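General negative regulator of transcription subunit 4 (Saccharomyces cerevisiae, PDB 5AIE) serves as the E3 ubiquitin-protein ligase of the CCR4-NOT complex, which acts in mRNA deadenylation and turnover and in negative regulation of transcription. Local coordinates at residues F21-C26 with F33-I38. Numbering follows the deposited sequence.
Sequences FFPCPC and FCYNNI. With ZN (zinc ion), chain D; ZN (zinc ion), chain C.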
loop_
_atom_site.group_PDB
_atom_site.type_symbol
_atom_site.label_atom_id
_atom_site.label_comp_id
_atom_site.label_asym_id
_atom_site.label_seq_id
_atom_site.Cartn_x
_atom_site.Cartn_y
_atom_site.Cartn_z
ATOM N N PHE A 21 13.929 -17.363 17.453
ATOM C CA PHE A 21 14.470 -17.393 16.102
ATOM C C PHE A 21 14.676 -15.976 15.572
ATOM O O PHE A 21 13.717 -15.230 15.376
ATOM C CB PHE A 21 13.542 -18.188 15.177
ATOM C CG PHE A 21 13.995 -18.230 13.744
ATOM C CD1 PHE A 21 15.320 -18.480 13.426
ATOM C CD2 PHE A 21 13.089 -18.037 12.714
ATOM C CE1 PHE A 21 15.736 -18.522 12.108
ATOM C CE2 PHE A 21 13.497 -18.080 11.394
ATOM C CZ PHE A 21 14.823 -18.323 11.091
ATOM N N PHE A 22 15.937 -15.610 15.356
ATOM C CA PHE A 22 16.280 -14.288 14.840
ATOM C C PHE A 22 16.982 -14.389 13.489
ATOM O O PHE A 22 18.210 -14.355 13.420
ATOM C CB PHE A 22 17.169 -13.536 15.833
ATOM C CG PHE A 22 16.479 -13.176 17.116
ATOM C CD1 PHE A 22 15.705 -12.031 17.203
ATOM C CD2 PHE A 22 16.603 -13.982 18.236
ATOM C CE1 PHE A 22 15.068 -11.694 18.382
ATOM C CE2 PHE A 22 15.969 -13.651 19.418
ATOM C CZ PHE A 22 15.200 -12.506 19.491
ATOM N N PRO A 23 16.197 -14.507 12.408
ATOM C CA PRO A 23 16.735 -14.676 11.054
ATOM C C PRO A 23 17.491 -13.449 10.546
ATOM O O PRO A 23 18.323 -13.571 9.646
ATOM C CB PRO A 23 15.482 -14.929 10.211
ATOM C CG PRO A 23 14.379 -14.286 10.974
ATOM C CD PRO A 23 14.724 -14.479 12.418
ATOM N N CYS A 24 17.202 -12.286 11.118
ATOM C CA CYS A 24 17.851 -11.045 10.712
ATOM C C CYS A 24 18.379 -10.295 11.932
ATOM O O CYS A 24 17.711 -10.242 12.964
ATOM C CB CYS A 24 16.874 -10.169 9.922
ATOM S SG CYS A 24 17.621 -8.755 9.083
ATOM N N PRO A 25 19.589 -9.721 11.821
ATOM C CA PRO A 25 20.219 -8.964 12.913
ATOM C C PRO A 25 19.404 -7.764 13.401
ATOM O O PRO A 25 19.683 -7.240 14.480
ATOM C CB PRO A 25 21.547 -8.495 12.297
ATOM C CG PRO A 25 21.389 -8.674 10.817
ATOM C CD PRO A 25 20.488 -9.853 10.664
ATOM N N CYS A 26 18.413 -7.339 12.623
ATOM C CA CYS A 26 17.596 -6.187 12.991
ATOM C C CYS A 26 16.644 -6.517 14.137
ATOM O O CYS A 26 16.246 -5.633 14.895
ATOM C CB CYS A 26 16.805 -5.683 11.783
ATOM S SG CYS A 26 15.500 -6.792 11.232
ATOM N N PHE A 33 7.650 -20.799 8.905
ATOM C CA PHE A 33 7.012 -21.057 7.619
ATOM C C PHE A 33 7.046 -19.816 6.729
ATOM O O PHE A 33 7.286 -19.917 5.527
ATOM C CB PHE A 33 5.570 -21.527 7.820
ATOM C CG PHE A 33 5.450 -22.783 8.637
ATOM C CD1 PHE A 33 5.880 -23.998 8.129
ATOM C CD2 PHE A 33 4.905 -22.750 9.910
ATOM C CE1 PHE A 33 5.773 -25.157 8.876
ATOM C CE2 PHE A 33 4.794 -23.905 10.663
ATOM C CZ PHE A 33 5.228 -25.109 10.144
ATOM N N CYS A 34 6.805 -18.651 7.323
ATOM C CA CYS A 34 6.887 -17.391 6.593
ATOM C C CYS A 34 8.323 -17.114 6.162
ATOM O O CYS A 34 8.564 -16.537 5.101
ATOM C CB CYS A 34 6.361 -16.232 7.445
ATOM S SG CYS A 34 4.562 -16.197 7.643
ATOM N N TYR A 35 9.269 -17.533 6.995
ATOM C CA TYR A 35 10.688 -17.400 6.690
ATOM C C TYR A 35 11.055 -18.188 5.437
ATOM O O TYR A 35 11.581 -17.630 4.473
ATOM C CB TYR A 35 11.531 -17.865 7.879
ATOM C CG TYR A 35 13.010 -17.980 7.589
ATOM C CD1 TYR A 35 13.824 -16.856 7.565
ATOM C CD2 TYR A 35 13.594 -19.215 7.342
ATOM C CE1 TYR A 35 15.177 -16.960 7.301
ATOM C CE2 TYR A 35 14.945 -19.329 7.078
ATOM C CZ TYR A 35 15.731 -18.198 7.059
ATOM O OH TYR A 35 17.077 -18.309 6.795
ATOM N N ASN A 36 10.768 -19.488 5.457
ATOM C CA ASN A 36 11.064 -20.360 4.327
ATOM C C ASN A 36 10.295 -19.965 3.071
ATOM O O ASN A 36 10.788 -20.135 1.955
ATOM C CB ASN A 36 10.760 -21.817 4.684
ATOM C CG ASN A 36 11.673 -22.355 5.768
ATOM O OD1 ASN A 36 12.862 -22.580 5.539
ATOM N ND2 ASN A 36 11.118 -22.575 6.954
ATOM N N ASN A 37 9.088 -19.439 3.260
ATOM C CA ASN A 37 8.266 -18.974 2.147
ATOM C C ASN A 37 8.969 -17.870 1.367
ATOM O O ASN A 37 9.004 -17.892 0.138
ATOM C CB ASN A 37 6.907 -18.477 2.650
ATOM C CG ASN A 37 6.004 -17.991 1.524
ATOM O OD1 ASN A 37 6.184 -18.358 0.362
ATOM N ND2 ASN A 37 5.023 -17.166 1.870
ATOM N N ILE A 38 9.539 -16.914 2.093
ATOM C CA ILE A 38 10.225 -15.783 1.482
ATOM C C ILE A 38 11.453 -16.215 0.687
ATOM O O ILE A 38 11.658 -15.770 -0.442
ATOM C CB ILE A 38 10.657 -14.749 2.541
HETATM ZN ZN ZN D . 15.966 -7.005 8.925
HETATM ZN ZN ZN C . 4.413 -16.905 9.917
#
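Phe21 drives the edge of its ring into the face of Tyr35, a T-shaped stack with centroids 5.1 Å apart and planes at 87°. Two neighbouring ring atoms of Phe21 do the touching: CZ sits over the centre of the tyrosine ring, while CE2 comes 3.8 Å from Tyr35 CG. Chi1 of Tyr35, 171°, sets CG anti to the backbone N and swings the ring off helix 32-40 to receive that edge. Pro23 adds a second, oblique touch, its CB 3.6 Å from Tyr35 CE1, and its CD lies over one face of the Phe21 ring, so the three rings form one small apolar cluster. This is a RING domain, and the cluster joins a loop that gives two cysteines to one zinc to a helix that gives one to the other: Cys24 and Cys26 bind the first ion with Cys48 and Cys51, whereas Cys34 binds the second, a site it shares with Cys7 and Cys10. With an alanine at Tyr35, Phe21 and Pro23 would probably lose the ring they both pack on, leaving a gap between loop and helix. Tight packing is confined to the meeting surfaces of these three rings; no hydrogen bond reinforces it, and the remainder of each residue stays partly open to solvent. At the polar end of Tyr35, OH hydrogen-bonds Arg39 NH1 one helical turn on, and Tyr55 meets the tyrosine in another edge-to-face pair.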